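Local coordinates for putative NAD-dependent epimerase/dehydratase (Bacillus halodurans, PDB 3E8X), which binds NADP and is probably an NAD(P)-dependent epimerase or dehydratase of the atypical short-chain dehydrogenase/reductase family, its substrate unknown, at residues T103-Q116 and H146-L158. Sequence-based numbering, arbitrary orientation. Where two conformers were deposited one is given.
Sequences TILIDLWGAIKTIQ and HYLVAKRLADDEL. With NAP (NADP nicotinamide-adenine-dinucleotide phosphate), chain B.
Segments 103-116 and 146-158, of two neighbouring helices of the Rossmann fold, pack side by side at the NADP site, where Asp107 meets Tyr147 and Lys151. They run parallel, 4° apart, with axes 8.2 Å from each other. Small residues permit this. The methyls of Ala111 and Ala154 touch, CB to CB, at 3.8 Å. Thr103 CG2 sits 3.7 Å from Ala150 CB. Leu108 has CG anti to the backbone N (chi1 175°), which lays CD1 along the backbone of the other helix, 3.6 Å from Ala154 N. Further on, Ile115 CD1 lies against Leu158 and the CG of Glu157. The carboxylate of Glu157 pairs with Arg160.

Tyr147 and Lys151 form the YxxxK pair of short-chain dehydrogenases/reductases. Tyr147 OH makes a very short hydrogen bond, 2.5 Å, with NAP O2D, a ribose hydroxyl. Asp107 OD1 comes to the ring edge at CE1, with carboxylate and ring planes 83° apart. Lys151 CG lies over one face of the ring, near its rim. The folded lysine chain brings CE to 3.8 Å from NAP O2D, and its NZ bonds to Val129 O and to two waters. One water donates to Asp107 O. The other is hydrogen-bonded to Asp107 OD1 and to ribose O2D and O3D. Asp107 OD2 accepts from Ser94 N, which fixes the carboxylate beside the cofactor. Leu108 also packs on Leu108 of the second subunit, and Ile112 on Leu153 of that subunit.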
loop_
_atom_site.group_PDB
_atom_site.type_symbol
_atom_site.label_atom_id
_atom_site.label_comp_id
_atom_site.label_asym_id
_atom_site.label_seq_id
_atom_site.Cartn_x
_atom_site.Cartn_y
_atom_site.Cartn_z
ATOM N N THR A 103 -8.466 -7.041 0.568
ATOM C CA THR A 103 -7.104 -7.190 0.072
ATOM C C THR A 103 -6.249 -6.065 0.604
ATOM O O THR A 103 -5.185 -6.327 1.121
ATOM C CB THR A 103 -7.069 -7.164 -1.469
ATOM O OG1 THR A 103 -8.015 -8.102 -1.958
ATOM C CG2 THR A 103 -5.698 -7.464 -2.023
ATOM N N ILE A 104 -6.717 -4.820 0.503
ATOM C CA ILE A 104 -6.046 -3.669 1.149
ATOM C C ILE A 104 -5.896 -3.820 2.668
ATOM O O ILE A 104 -4.817 -3.605 3.242
ATOM C CB ILE A 104 -6.805 -2.318 0.914
ATOM C CG1 ILE A 104 -6.912 -1.991 -0.570
ATOM C CG2 ILE A 104 -6.074 -1.136 1.593
ATOM C CD1 ILE A 104 -7.801 -0.722 -0.912
ATOM N N LEU A 105 -7.002 -4.136 3.321
ATOM C CA LEU A 105 -7.069 -4.126 4.776
ATOM C C LEU A 105 -6.368 -5.340 5.431
ATOM O O LEU A 105 -5.808 -5.179 6.510
ATOM C CB LEU A 105 -8.520 -3.960 5.247
ATOM C CG LEU A 105 -9.146 -2.580 4.956
ATOM C CD1 LEU A 105 -10.620 -2.499 5.426
ATOM C CD2 LEU A 105 -8.284 -1.436 5.612
ATOM N N ILE A 106 -6.373 -6.523 4.779
ATOM C CA ILE A 106 -5.744 -7.740 5.326
ATOM C C ILE A 106 -4.348 -7.953 4.729
ATOM O O ILE A 106 -3.342 -7.862 5.422
ATOM C CB ILE A 106 -6.646 -8.993 5.137
ATOM C CG1 ILE A 106 -8.033 -8.727 5.733
ATOM C CG2 ILE A 106 -6.005 -10.275 5.731
ATOM C CD1 ILE A 106 -8.070 -8.492 7.213
ATOM N N ASP A 107 -4.284 -8.209 3.431
ATOM C CA ASP A 107 -3.032 -8.606 2.808
ATOM C C ASP A 107 -1.968 -7.514 2.926
ATOM O O ASP A 107 -0.767 -7.832 3.007
ATOM C CB ASP A 107 -3.236 -8.999 1.317
ATOM C CG ASP A 107 -4.324 -10.050 1.123
ATOM O OD1 ASP A 107 -4.052 -11.091 0.499
ATOM O OD2 ASP A 107 -5.458 -9.849 1.612
ATOM N N LEU A 108 -2.381 -6.242 2.878
ATOM C CA LEU A 108 -1.424 -5.138 2.870
ATOM C C LEU A 108 -1.316 -4.507 4.260
ATOM O O LEU A 108 -0.263 -4.574 4.925
ATOM C CB LEU A 108 -1.786 -4.105 1.814
ATOM C CG LEU A 108 -0.940 -2.811 1.744
ATOM C CD1 LEU A 108 0.576 -3.101 1.766
ATOM C CD2 LEU A 108 -1.273 -1.916 0.517
ATOM N N TRP A 109 -2.421 -3.888 4.699
ATOM C CA TRP A 109 -2.439 -3.107 5.926
ATOM C C TRP A 109 -2.231 -4.027 7.116
ATOM O O TRP A 109 -1.450 -3.715 7.985
ATOM C CB TRP A 109 -3.736 -2.315 5.998
ATOM C CG TRP A 109 -3.928 -1.417 7.167
ATOM C CD1 TRP A 109 -4.949 -1.466 8.055
ATOM C CD2 TRP A 109 -3.126 -0.288 7.540
ATOM N NE1 TRP A 109 -4.833 -0.438 8.962
ATOM C CE2 TRP A 109 -3.720 0.292 8.670
ATOM C CE3 TRP A 109 -1.971 0.298 7.014
ATOM C CZ2 TRP A 109 -3.205 1.452 9.294
ATOM C CZ3 TRP A 109 -1.459 1.449 7.629
ATOM C CH2 TRP A 109 -2.081 1.998 8.773
ATOM N N GLY A 110 -2.893 -5.190 7.122
ATOM C CA GLY A 110 -2.697 -6.213 8.176
ATOM C C GLY A 110 -1.254 -6.670 8.338
ATOM O O GLY A 110 -0.757 -6.795 9.453
ATOM N N ALA A 111 -0.582 -6.912 7.214
ATOM C CA ALA A 111 0.818 -7.288 7.183
ATOM C C ALA A 111 1.683 -6.188 7.721
ATOM O O ALA A 111 2.584 -6.442 8.524
ATOM C CB ALA A 111 1.272 -7.701 5.745
ATOM N N ILE A 112 1.407 -4.961 7.289
ATOM C CA ILE A 112 2.121 -3.786 7.779
ATOM C C ILE A 112 2.024 -3.632 9.299
ATOM O O ILE A 112 3.042 -3.406 9.964
ATOM C CB ILE A 112 1.677 -2.468 7.071
ATOM C CG1 ILE A 112 2.153 -2.493 5.591
ATOM C CG2 ILE A 112 2.146 -1.237 7.911
ATOM C CD1 ILE A 112 1.669 -1.269 4.691
ATOM N N LYS A 113 0.831 -3.778 9.850
ATOM C CA LYS A 113 0.667 -3.763 11.287
ATOM C C LYS A 113 1.358 -4.945 11.993
ATOM O O LYS A 113 1.817 -4.774 13.115
ATOM C CB LYS A 113 -0.814 -3.662 11.663
ATOM C CG LYS A 113 -1.542 -2.342 11.171
ATOM C CD LYS A 113 -2.971 -2.206 11.656
ATOM C CE LYS A 113 -3.933 -3.200 10.959
ATOM N NZ LYS A 113 -5.385 -3.086 11.388
ATOM N N THR A 114 1.424 -6.135 11.376
ATOM C CA THR A 114 2.082 -7.307 12.003
ATOM C C THR A 114 3.583 -7.084 12.109
ATOM O O THR A 114 4.221 -7.465 13.097
ATOM C CB THR A 114 1.840 -8.650 11.227
ATOM O OG1 THR A 114 2.456 -8.598 9.922
ATOM C CG2 THR A 114 0.368 -8.943 11.111
ATOM N N ILE A 115 4.129 -6.445 11.085
ATOM C CA ILE A 115 5.520 -6.069 11.030
ATOM C C ILE A 115 5.876 -5.055 12.121
ATOM O O ILE A 115 6.900 -5.212 12.799
ATOM C CB ILE A 115 5.877 -5.458 9.637
ATOM C CG1 ILE A 115 5.755 -6.530 8.540
ATOM C CG2 ILE A 115 7.231 -4.814 9.694
ATOM C CD1 ILE A 115 5.919 -6.019 7.090
ATOM N N GLN A 116 5.036 -4.032 12.255
ATOM C CA GLN A 116 5.227 -3.005 13.263
ATOM C C GLN A 116 5.128 -3.596 14.663
ATOM O O GLN A 116 5.892 -3.240 15.568
ATOM C CB GLN A 116 4.198 -1.893 13.080
ATOM C CG GLN A 116 4.546 -0.911 11.961
ATOM C CD GLN A 116 3.403 0.068 11.645
ATOM O OE1 GLN A 116 2.351 0.089 12.315
ATOM N NE2 GLN A 116 3.605 0.882 10.609
ATOM N N HIS A 146 -4.447 -5.807 -8.495
ATOM C CA HIS A 146 -4.651 -5.184 -7.181
ATOM C C HIS A 146 -4.100 -6.057 -6.053
ATOM O O HIS A 146 -3.571 -5.553 -5.054
ATOM C CB HIS A 146 -6.136 -4.836 -6.959
ATOM C CG HIS A 146 -7.017 -6.038 -6.745
ATOM N ND1 HIS A 146 -7.301 -6.938 -7.748
ATOM C CD2 HIS A 146 -7.663 -6.493 -5.640
ATOM C CE1 HIS A 146 -8.062 -7.909 -7.266
ATOM N NE2 HIS A 146 -8.316 -7.650 -5.998
ATOM N N TYR A 147 -4.246 -7.376 -6.210
ATOM C CA TYR A 147 -3.708 -8.331 -5.266
ATOM C C TYR A 147 -2.171 -8.331 -5.296
ATOM O O TYR A 147 -1.511 -8.233 -4.240
ATOM C CB TYR A 147 -4.285 -9.739 -5.538
ATOM C CG TYR A 147 -3.560 -10.826 -4.808
ATOM C CD1 TYR A 147 -3.804 -11.074 -3.442
ATOM C CD2 TYR A 147 -2.581 -11.582 -5.459
ATOM C CE1 TYR A 147 -3.108 -12.073 -2.764
ATOM C CE2 TYR A 147 -1.883 -12.577 -4.800
ATOM C CZ TYR A 147 -2.146 -12.834 -3.456
ATOM O OH TYR A 147 -1.443 -13.851 -2.818
ATOM N N LEU A 148 -1.611 -8.402 -6.492
ATOM C CA LEU A 148 -0.166 -8.366 -6.700
ATOM C C LEU A 148 0.534 -7.118 -6.169
ATOM O O LEU A 148 1.662 -7.180 -5.618
ATOM C CB LEU A 148 0.163 -8.571 -8.202
ATOM C CG LEU A 148 -0.281 -9.878 -8.893
ATOM C CD1 LEU A 148 0.065 -9.894 -10.398
ATOM C CD2 LEU A 148 0.262 -11.110 -8.164
ATOM N N VAL A 149 -0.099 -5.969 -6.352
ATOM C CA VAL A 149 0.365 -4.697 -5.731
ATOM C C VAL A 149 0.272 -4.786 -4.207
ATOM O O VAL A 149 1.210 -4.408 -3.507
ATOM C CB VAL A 149 -0.456 -3.495 -6.257
ATOM C CG1 VAL A 149 -0.283 -2.235 -5.366
ATOM C CG2 VAL A 149 -0.131 -3.227 -7.741
ATOM N N ALA A 150 -0.843 -5.289 -3.668
ATOM C CA ALA A 150 -0.953 -5.390 -2.211
ATOM C C ALA A 150 0.198 -6.221 -1.616
ATOM O O ALA A 150 0.873 -5.792 -0.712
ATOM C CB ALA A 150 -2.315 -5.897 -1.800
ATOM N N LYS A 151 0.474 -7.384 -2.219
ATOM C CA LYS A 151 1.541 -8.304 -1.786
ATOM C C LYS A 151 2.932 -7.693 -1.915
ATOM O O LYS A 151 3.718 -7.742 -0.986
ATOM C CB LYS A 151 1.467 -9.611 -2.570
ATOM C CG LYS A 151 0.125 -10.331 -2.417
ATOM C CD LYS A 151 -0.206 -10.687 -0.975
ATOM C CE LYS A 151 0.616 -11.866 -0.449
ATOM N NZ LYS A 151 0.512 -12.081 1.050
ATOM N N ARG A 152 3.170 -7.066 -3.057
ATOM C CA ARG A 152 4.388 -6.342 -3.328
ATOM C C ARG A 152 4.691 -5.267 -2.297
ATOM O O ARG A 152 5.840 -5.162 -1.822
ATOM C CB ARG A 152 4.343 -5.733 -4.728
ATOM C CG ARG A 152 5.412 -4.664 -5.042
ATOM C CD ARG A 152 6.864 -5.130 -4.956
ATOM N NE ARG A 152 7.752 -4.074 -5.451
ATOM C CZ ARG A 152 8.009 -3.822 -6.731
ATOM N NH1 ARG A 152 7.544 -4.600 -7.690
ATOM N NH2 ARG A 152 8.780 -2.797 -7.059
ATOM N N LEU A 153 3.686 -4.454 -1.969
ATOM C CA LEU A 153 3.909 -3.316 -1.081
ATOM C C LEU A 153 4.103 -3.794 0.342
ATOM O O LEU A 153 4.850 -3.182 1.106
ATOM C CB LEU A 153 2.796 -2.288 -1.198
ATOM C CG LEU A 153 2.752 -1.543 -2.527
ATOM C CD1 LEU A 153 1.479 -0.663 -2.580
ATOM C CD2 LEU A 153 4.076 -0.711 -2.781
ATOM N N ALA A 154 3.469 -4.904 0.696
ATOM C CA ALA A 154 3.711 -5.527 2.009
ATOM C C ALA A 154 5.127 -6.076 2.079
ATOM O O ALA A 154 5.812 -5.911 3.080
ATOM C CB ALA A 154 2.645 -6.620 2.319
ATOM N N ASP A 155 5.587 -6.706 0.998
ATOM C CA ASP A 155 6.956 -7.187 0.906
ATOM C C ASP A 155 7.952 -6.061 1.067
ATOM O O ASP A 155 8.967 -6.216 1.747
ATOM C CB ASP A 155 7.206 -7.909 -0.448
ATOM C CG ASP A 155 6.540 -9.271 -0.533
ATOM O OD1 ASP A 155 6.028 -9.753 0.511
ATOM O OD2 ASP A 155 6.537 -9.865 -1.648
ATOM N N ASP A 156 7.672 -4.923 0.447
ATOM C CA ASP A 156 8.577 -3.766 0.550
ATOM C C ASP A 156 8.654 -3.167 1.957
ATOM O O ASP A 156 9.710 -2.765 2.397
ATOM C CB ASP A 156 8.199 -2.692 -0.471
ATOM C CG ASP A 156 8.535 -3.099 -1.902
ATOM O OD1 ASP A 156 9.252 -4.118 -2.135
ATOM O OD2 ASP A 156 8.034 -2.421 -2.809
ATOM N N GLU A 157 7.535 -3.137 2.653
ATOM C CA GLU A 157 7.514 -2.738 4.050
ATOM C C GLU A 157 8.432 -3.641 4.920
ATOM O O GLU A 157 9.202 -3.171 5.748
ATOM C CB GLU A 157 6.068 -2.755 4.568
ATOM C CG GLU A 157 5.925 -2.232 5.987
ATOM C CD GLU A 157 5.818 -0.701 6.083
ATOM O OE1 GLU A 157 5.754 0.043 5.056
ATOM O OE2 GLU A 157 5.709 -0.254 7.241
ATOM N N LEU A 158 8.345 -4.948 4.716
ATOM C CA LEU A 158 9.217 -5.920 5.390
ATOM C C LEU A 158 10.683 -5.714 5.050
ATOM O O LEU A 158 11.539 -5.727 5.944
ATOM C CB LEU A 158 8.794 -7.359 5.046
ATOM C CG LEU A 158 9.428 -8.512 5.850
ATOM C CD1 LEU A 158 9.363 -8.245 7.352
ATOM C CD2 LEU A 158 8.775 -9.910 5.442
HETATM P PA NAP B . -6.526 -19.062 2.705
HETATM O O1A NAP B . -7.511 -18.033 2.142
HETATM O O2A NAP B . -6.928 -20.518 2.791
HETATM O O5B NAP B . -6.028 -18.473 4.129
HETATM C C5B NAP B . -6.296 -17.132 4.577
HETATM C C4B NAP B . -6.584 -17.045 6.075
HETATM O O4B NAP B . -6.584 -15.648 6.418
HETATM C C3B NAP B . -7.953 -17.612 6.528
HETATM O O3B NAP B . -7.860 -18.653 7.518
HETATM C C2B NAP B . -8.673 -16.426 7.150
HETATM O O2B NAP B . -9.487 -16.701 8.316
HETATM C C1B NAP B . -7.488 -15.515 7.510
HETATM N N9A NAP B . -7.973 -14.134 7.762
HETATM C C8A NAP B . -8.768 -13.405 6.962
HETATM N N7A NAP B . -9.023 -12.227 7.564
HETATM C C5A NAP B . -8.374 -12.228 8.746
HETATM C C6A NAP B . -8.258 -11.308 9.793
HETATM N N6A NAP B . -8.880 -10.113 9.717
HETATM N N1A NAP B . -7.543 -11.612 10.900
HETATM C C2A NAP B . -6.931 -12.794 10.985
HETATM N N3A NAP B . -7.020 -13.709 9.998
HETATM C C4A NAP B . -7.731 -13.445 8.869
HETATM O O3 NAP B . -5.176 -18.973 1.783
HETATM P PN NAP B . -4.078 -20.143 1.479
HETATM O O1N NAP B . -4.574 -20.891 0.272
HETATM O O2N NAP B . -3.716 -20.742 2.820
HETATM O O5D NAP B . -2.823 -19.363 0.852
HETATM C C5D NAP B . -1.916 -18.644 1.680
HETATM C C4D NAP B . -1.554 -17.360 0.956
HETATM O O4D NAP B . -0.876 -17.625 -0.274
HETATM C C3D NAP B . -2.793 -16.558 0.586
HETATM O O3D NAP B . -3.178 -15.753 1.711
HETATM C C2D NAP B . -2.390 -15.826 -0.698
HETATM O O2D NAP B . -2.129 -14.454 -0.494
HETATM C C1D NAP B . -1.090 -16.519 -1.170
HETATM N N1N NAP B . -1.067 -16.982 -2.592
HETATM C C2N NAP B . -2.118 -17.612 -3.172
HETATM C C3N NAP B . -2.037 -18.043 -4.514
HETATM C C7N NAP B . -3.164 -18.785 -5.198
HETATM O O7N NAP B . -2.912 -19.425 -6.236
HETATM N N7N NAP B . -4.381 -18.776 -4.629
HETATM C C4N NAP B . -0.864 -17.815 -5.237
HETATM C C5N NAP B . 0.196 -17.175 -4.617
HETATM C C6N NAP B . 0.062 -16.776 -3.298
HETATM P P2B NAP B . -10.891 -17.545 8.311
HETATM O O1X NAP B . -10.508 -18.991 8.472
HETATM O O2X NAP B . -11.639 -17.010 9.528
HETATM O O3X NAP B . -11.483 -17.246 6.949
HETATM O O HOH W 1 1.017 -9.748 2.565
HETATM O O HOH W 2 -2.301 -12.751 1.619
#